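Putative oxidoreductase (Salmonella enterica subsp. enterica serovar Typhimurium, PDB 3NX4) probably catalyses the NADPH-dependent reduction of acryloyl-CoA, as a medium-chain dehydrogenase/reductase that binds NADP in a Rossmann-type domain. Local coordinates at residues R205-Q210 with I256-R261; V223-L228 with A247-V252. All coordinates share one frame; numbering follows the deposited sequence.

Contact 1: residues R205-Q210 with I256-R261; sequences RPLEKQ and ILRNVR
A surface contact between a loop and residues 256-261, built round one arginine: Arg258 reaches into the loop that leads from strand 194-197 to strand 212-217 of the nucleotide-binding domain. Its chain is extended from CG to NE and carries the guanidinium end-on to the backbone carbonyl of Glu208. Arg258 NH1 and NH2 both donate to Glu208 O, each at 2.9 Å. The oxygen lies in the guanidinium plane, while the two nitrogens come from opposite faces of the carbonyl plane; the bonds are bent, with N-H...O angles of 143° and 146°, as a fork sharing one acceptor must be. Gln210 CG sits over the centre of one face, 3.4 Å from Arg258 CZ, and Leu207 CD2 lies over the other, offset toward the rim and 3.9 Å from the same carbon. A water accepts from Arg258 NH2 at 3.3 Å and, weakly, from Gln210 NE2, whereas Gln210 OE1 takes the backbone N-H of Tyr233. Next to the fork, Leu207 CD1 meets Leu257 CD1 at 3.7 Å, the two side chains crossing at about a right angle. With aliphatic carbon on both faces and a carbonyl at its edge, the guanidinium is held against rotation by a neutral acceptor; the Glu208 carboxylate instead takes the Arg205 N-H through OE2.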
loop_
_atom_site.group_PDB
_atom_site.type_symbol
_atom_site.label_atom_id
_atom_site.label_comp_id
_atom_site.label_asym_id
_atom_site.label_seq_id
_atom_site.Cartn_x
_atom_site.Cartn_y
_atom_site.Cartn_z
ATOM N N ARG A 205 -6.560 18.129 -0.328
ATOM C CA ARG A 205 -6.741 17.887 -1.753
ATOM C C ARG A 205 -6.252 16.458 -2.049
ATOM O O ARG A 205 -5.599 15.836 -1.204
ATOM C CB ARG A 205 -5.916 18.884 -2.563
ATOM C CG ARG A 205 -6.117 20.334 -2.195
ATOM C CD ARG A 205 -7.510 20.792 -2.550
ATOM N NE ARG A 205 -7.666 22.239 -2.387
ATOM C CZ ARG A 205 -8.794 22.891 -2.647
ATOM N NH1 ARG A 205 -9.853 22.215 -3.071
ATOM N NH2 ARG A 205 -8.864 24.208 -2.479
ATOM N N PRO A 206 -6.562 15.932 -3.248
ATOM C CA PRO A 206 -6.090 14.580 -3.567
ATOM C C PRO A 206 -4.575 14.498 -3.502
ATOM O O PRO A 206 -4.041 13.470 -3.072
ATOM C CB PRO A 206 -6.598 14.362 -4.994
ATOM C CG PRO A 206 -7.846 15.221 -5.055
ATOM C CD PRO A 206 -7.484 16.452 -4.275
ATOM N N LEU A 207 -3.907 15.566 -3.933
ATOM C CA LEU A 207 -2.455 15.690 -3.819
ATOM C C LEU A 207 -2.103 17.005 -3.126
ATOM O O LEU A 207 -2.594 18.067 -3.513
ATOM C CB LEU A 207 -1.791 15.646 -5.207
ATOM C CG LEU A 207 -1.796 14.312 -5.964
ATOM C CD1 LEU A 207 -1.081 14.476 -7.298
ATOM C CD2 LEU A 207 -1.157 13.183 -5.135
ATOM N N GLU A 208 -1.259 16.922 -2.101
ATOM C CA GLU A 208 -0.743 18.091 -1.388
ATOM C C GLU A 208 0.753 18.191 -1.672
ATOM O O GLU A 208 1.305 17.372 -2.407
ATOM C CB GLU A 208 -0.953 17.928 0.118
ATOM C CG GLU A 208 -2.414 17.829 0.558
ATOM C CD GLU A 208 -3.073 19.187 0.680
ATOM O OE1 GLU A 208 -2.371 20.200 0.480
ATOM O OE2 GLU A 208 -4.289 19.241 0.971
ATOM N N LYS A 209 1.424 19.171 -1.078
ATOM C CA LYS A 209 2.866 19.255 -1.265
ATOM C C LYS A 209 3.527 18.018 -0.664
ATOM O O LYS A 209 3.066 17.491 0.349
ATOM C CB LYS A 209 3.458 20.524 -0.646
ATOM C CG LYS A 209 4.969 20.614 -0.835
ATOM C CD LYS A 209 5.503 22.028 -0.676
ATOM C CE LYS A 209 5.569 22.454 0.778
ATOM N NZ LYS A 209 6.316 23.736 0.900
ATOM N N GLN A 210 4.584 17.547 -1.314
ATOM C CA GLN A 210 5.293 16.355 -0.869
ATOM C C GLN A 210 6.132 16.670 0.343
ATOM O O GLN A 210 7.049 17.481 0.253
ATOM C CB GLN A 210 6.195 15.829 -1.990
ATOM C CG GLN A 210 5.415 15.322 -3.193
ATOM C CD GLN A 210 6.317 14.892 -4.344
ATOM O OE1 GLN A 210 7.169 14.017 -4.198
ATOM N NE2 GLN A 210 6.143 15.529 -5.486
ATOM N N ILE A 256 -1.268 6.327 -7.934
ATOM C CA ILE A 256 -1.023 6.182 -9.361
ATOM C C ILE A 256 -0.204 7.313 -9.956
ATOM O O ILE A 256 0.307 7.183 -11.071
ATOM C CB ILE A 256 -2.332 6.010 -10.150
ATOM C CG1 ILE A 256 -3.069 7.344 -10.260
ATOM C CG2 ILE A 256 -3.192 4.937 -9.496
ATOM C CD1 ILE A 256 -4.310 7.284 -11.155
ATOM N N LEU A 257 -0.080 8.420 -9.231
ATOM C CA LEU A 257 0.709 9.559 -9.704
ATOM C C LEU A 257 2.031 9.662 -8.938
ATOM O O LEU A 257 3.009 10.211 -9.437
ATOM C CB LEU A 257 -0.073 10.873 -9.567
ATOM C CG LEU A 257 -1.295 11.054 -10.467
ATOM C CD1 LEU A 257 -1.933 12.422 -10.270
ATOM C CD2 LEU A 257 -0.895 10.861 -11.914
ATOM N N ARG A 258 2.068 9.116 -7.733
ATOM C CA ARG A 258 3.269 9.245 -6.922
ATOM C C ARG A 258 3.864 7.923 -6.452
ATOM O O ARG A 258 4.805 7.921 -5.654
ATOM C CB ARG A 258 3.013 10.169 -5.728
ATOM C CG ARG A 258 2.889 11.643 -6.125
ATOM C CD ARG A 258 2.804 12.540 -4.881
ATOM N NE ARG A 258 2.678 13.949 -5.253
ATOM C CZ ARG A 258 2.234 14.901 -4.442
ATOM N NH1 ARG A 258 1.875 14.605 -3.192
ATOM N NH2 ARG A 258 2.158 16.154 -4.877
ATOM N N ASN A 259 3.311 6.813 -6.939
ATOM C CA ASN A 259 3.873 5.491 -6.659
ATOM C C ASN A 259 3.989 5.222 -5.157
ATOM O O ASN A 259 4.928 4.582 -4.697
ATOM C CB ASN A 259 5.246 5.359 -7.317
ATOM C CG ASN A 259 5.533 3.947 -7.790
ATOM O OD1 ASN A 259 5.207 3.581 -8.928
ATOM N ND2 ASN A 259 6.129 3.136 -6.912
ATOM N N VAL A 260 3.020 5.704 -4.396
ATOM C CA VAL A 260 3.015 5.496 -2.953
ATOM C C VAL A 260 2.632 4.056 -2.573
ATOM O O VAL A 260 1.759 3.455 -3.197
ATOM C CB VAL A 260 2.054 6.513 -2.260
ATOM C CG1 VAL A 260 1.773 6.116 -0.832
ATOM C CG2 VAL A 260 2.623 7.934 -2.345
ATOM N N ARG A 261 3.289 3.517 -1.542
ATOM C CA ARG A 261 2.904 2.232 -0.972
ATOM C C ARG A 261 2.148 2.461 0.326
ATOM O O ARG A 261 2.602 3.215 1.197
ATOM C CB ARG A 261 4.137 1.388 -0.658
ATOM C CG ARG A 261 3.818 0.073 0.076
ATOM C CD ARG A 261 5.080 -0.777 0.328
ATOM N NE ARG A 261 5.749 -1.184 -0.907
ATOM C CZ ARG A 261 6.873 -1.903 -0.954
ATOM N NH1 ARG A 261 7.474 -2.290 0.168
ATOM N NH2 ARG A 261 7.414 -2.223 -2.122
HETATM O O HOH W 1 4.042 17.343 -7.305
#

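Contact 2: residues V223-L228 with A247-V252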
loop_
_atom_site.group_PDB
_atom_site.type_symbol
_atom_site.label_atom_id
_atom_site.label_comp_id
_atom_site.label_asym_id
_atom_site.label_seq_id
_atom_site.Cartn_x
_atom_site.Cartn_y
_atom_site.Cartn_z
ATOM N N VAL A 223 -6.876 11.904 8.855
ATOM C CA VAL A 223 -5.474 12.144 9.088
ATOM C C VAL A 223 -4.657 11.280 8.138
ATOM O O VAL A 223 -3.772 11.772 7.487
ATOM C CB VAL A 223 -5.102 11.843 10.542
ATOM C CG1 VAL A 223 -3.611 11.875 10.731
ATOM C CG2 VAL A 223 -5.772 12.836 11.465
ATOM N N LEU A 224 -5.023 10.015 8.020
ATOM C CA LEU A 224 -4.339 9.105 7.120
ATOM C C LEU A 224 -4.513 9.564 5.688
ATOM O O LEU A 224 -3.576 9.529 4.910
ATOM C CB LEU A 224 -4.861 7.686 7.287
ATOM C CG LEU A 224 -4.376 6.646 6.284
ATOM C CD1 LEU A 224 -2.872 6.628 6.217
ATOM C CD2 LEU A 224 -4.927 5.283 6.631
ATOM N N ALA A 225 -5.718 10.010 5.349
ATOM C CA ALA A 225 -5.981 10.477 3.992
ATOM C C ALA A 225 -5.070 11.646 3.626
ATOM O O ALA A 225 -4.540 11.700 2.522
ATOM C CB ALA A 225 -7.435 10.864 3.833
ATOM N N LYS A 226 -4.872 12.575 4.558
ATOM C CA LYS A 226 -4.031 13.733 4.263
ATOM C C LYS A 226 -2.550 13.370 4.240
ATOM O O LYS A 226 -1.794 13.863 3.405
ATOM C CB LYS A 226 -4.275 14.880 5.243
ATOM C CG LYS A 226 -3.527 16.142 4.821
ATOM C CD LYS A 226 -4.245 17.407 5.243
ATOM C CE LYS A 226 -3.444 18.628 4.839
ATOM N NZ LYS A 226 -3.943 19.840 5.517
ATOM N N VAL A 227 -2.135 12.519 5.170
ATOM C CA VAL A 227 -0.776 11.973 5.132
ATOM C C VAL A 227 -0.489 11.325 3.776
ATOM O O VAL A 227 0.563 11.561 3.185
ATOM C CB VAL A 227 -0.515 11.006 6.300
ATOM C CG1 VAL A 227 0.789 10.233 6.093
ATOM C CG2 VAL A 227 -0.465 11.803 7.632
ATOM N N LEU A 228 -1.423 10.525 3.272
ATOM C CA LEU A 228 -1.248 9.956 1.931
ATOM C C LEU A 228 -1.055 11.032 0.864
ATOM O O LEU A 228 -0.226 10.864 -0.025
ATOM C CB LEU A 228 -2.414 9.048 1.539
ATOM C CG LEU A 228 -2.483 7.706 2.265
ATOM C CD1 LEU A 228 -3.870 7.109 2.091
ATOM C CD2 LEU A 228 -1.404 6.766 1.750
ATOM N N ALA A 247 -12.789 4.521 8.615
ATOM C CA ALA A 247 -12.964 4.870 7.208
ATOM C C ALA A 247 -11.646 5.370 6.624
ATOM O O ALA A 247 -10.780 5.857 7.356
ATOM C CB ALA A 247 -14.062 5.919 7.039
ATOM N N LEU A 248 -11.509 5.256 5.311
ATOM C CA LEU A 248 -10.340 5.759 4.600
ATOM C C LEU A 248 -10.805 6.542 3.377
ATOM O O LEU A 248 -10.845 6.005 2.281
ATOM C CB LEU A 248 -9.388 4.634 4.211
ATOM C CG LEU A 248 -8.098 5.116 3.550
ATOM C CD1 LEU A 248 -7.599 6.393 4.189
ATOM C CD2 LEU A 248 -7.039 4.038 3.584
ATOM N N PRO A 249 -11.175 7.801 3.579
ATOM C CA PRO A 249 -11.682 8.641 2.491
ATOM C C PRO A 249 -10.547 9.266 1.705
ATOM O O PRO A 249 -10.203 10.423 1.908
ATOM C CB PRO A 249 -12.442 9.731 3.237
ATOM C CG PRO A 249 -11.719 9.863 4.516
ATOM C CD PRO A 249 -11.240 8.489 4.878
ATOM N N THR A 250 -9.982 8.482 0.799
ATOM C CA THR A 250 -8.848 8.907 -0.002
ATOM C C THR A 250 -9.122 8.782 -1.497
ATOM O O THR A 250 -10.239 8.506 -1.916
ATOM C CB THR A 250 -7.571 8.117 0.379
ATOM O OG1 THR A 250 -6.453 8.623 -0.352
ATOM C CG2 THR A 250 -7.743 6.644 0.084
ATOM N N THR A 251 -8.093 9.033 -2.293
ATOM C CA THR A 251 -8.178 8.926 -3.736
ATOM C C THR A 251 -7.010 8.085 -4.221
ATOM O O THR A 251 -6.052 7.852 -3.492
ATOM C CB THR A 251 -8.131 10.288 -4.434
ATOM O OG1 THR A 251 -6.788 10.779 -4.443
ATOM C CG2 THR A 251 -9.039 11.285 -3.735
ATOM N N VAL A 252 -7.107 7.600 -5.445
ATOM C CA VAL A 252 -6.050 6.797 -6.023
ATOM C C VAL A 252 -4.849 7.648 -6.429
ATOM O O VAL A 252 -3.814 7.110 -6.800
ATOM C CB VAL A 252 -6.548 6.025 -7.258
ATOM C CG1 VAL A 252 -7.703 5.119 -6.890
ATOM C CG2 VAL A 252 -6.952 6.985 -8.354
HETATM O O HOH W 2 -6.099 11.333 0.355
#
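With CG anti to the backbone N in both residues (chi1 172° and -176°), Leu224 of helix 221-229 and Leu248 of strand 247-251 send their branches into one another, and Leu224 CD2 comes to 3.8 Å from Leu248 CD1. The side chains meet at a slant, and Leu248 CD2 also lies against Leu224 CD2. One turn on, Leu228 takes the other course, its CG anti to the carbonyl carbon, which lets CD1 approach Leu248 CD1 at 4.3 Å and Thr250 OG1 at 3.9 Å. Beside these leucines, the small Ala225 brings its CB to 3.4 Å from Pro249 O, so the helix can ride close: the axes approach to 7.4 Å at 26°, running nearly parallel. The helix belongs to the Rossmann-type domain and packs its leucines on Val237 of the parallel sheet as well; strand 247-251 instead pairs antiparallel with a strand of the second subunit, so the contact joins a strand of the subunit interface to a helix of the Rossmann-type domain. Pro249 is the centre of an inverse gamma turn within that strand. No direct hydrogen bond crosses the contact, but a water bridges it, donating to Ala225 O at 2.7 Å and lying 2.8 Å from Thr250 OG1. Leu248 also packs on Thr250 of the second subunit, and Leu224 on Val252 of that subunit.

Overall arrangement
The centres of contacts 1 and 2 lie 10 Å apart on the same side of the chain's centre, and strand 247-251 of contact 2 is followed, through a turn, by helix 253-258 of contact 1. They touch where Pro206 CB meets Thr251 OG1 at 3.6 Å and where Val260 CG1 meets Leu228 CD2 at 4.1 Å. Both also reach the second subunit: 247-251 and Arg261 each pair with a strand of that chain. In contact 1, Ile256 touches an NADP not bound to this chain, probably that of the second subunit, and the Leu257 side chain comes within about 6 Å of it. Contact 2 stays farther off, its Leu224 side chain about 10 Å from a bound NADP.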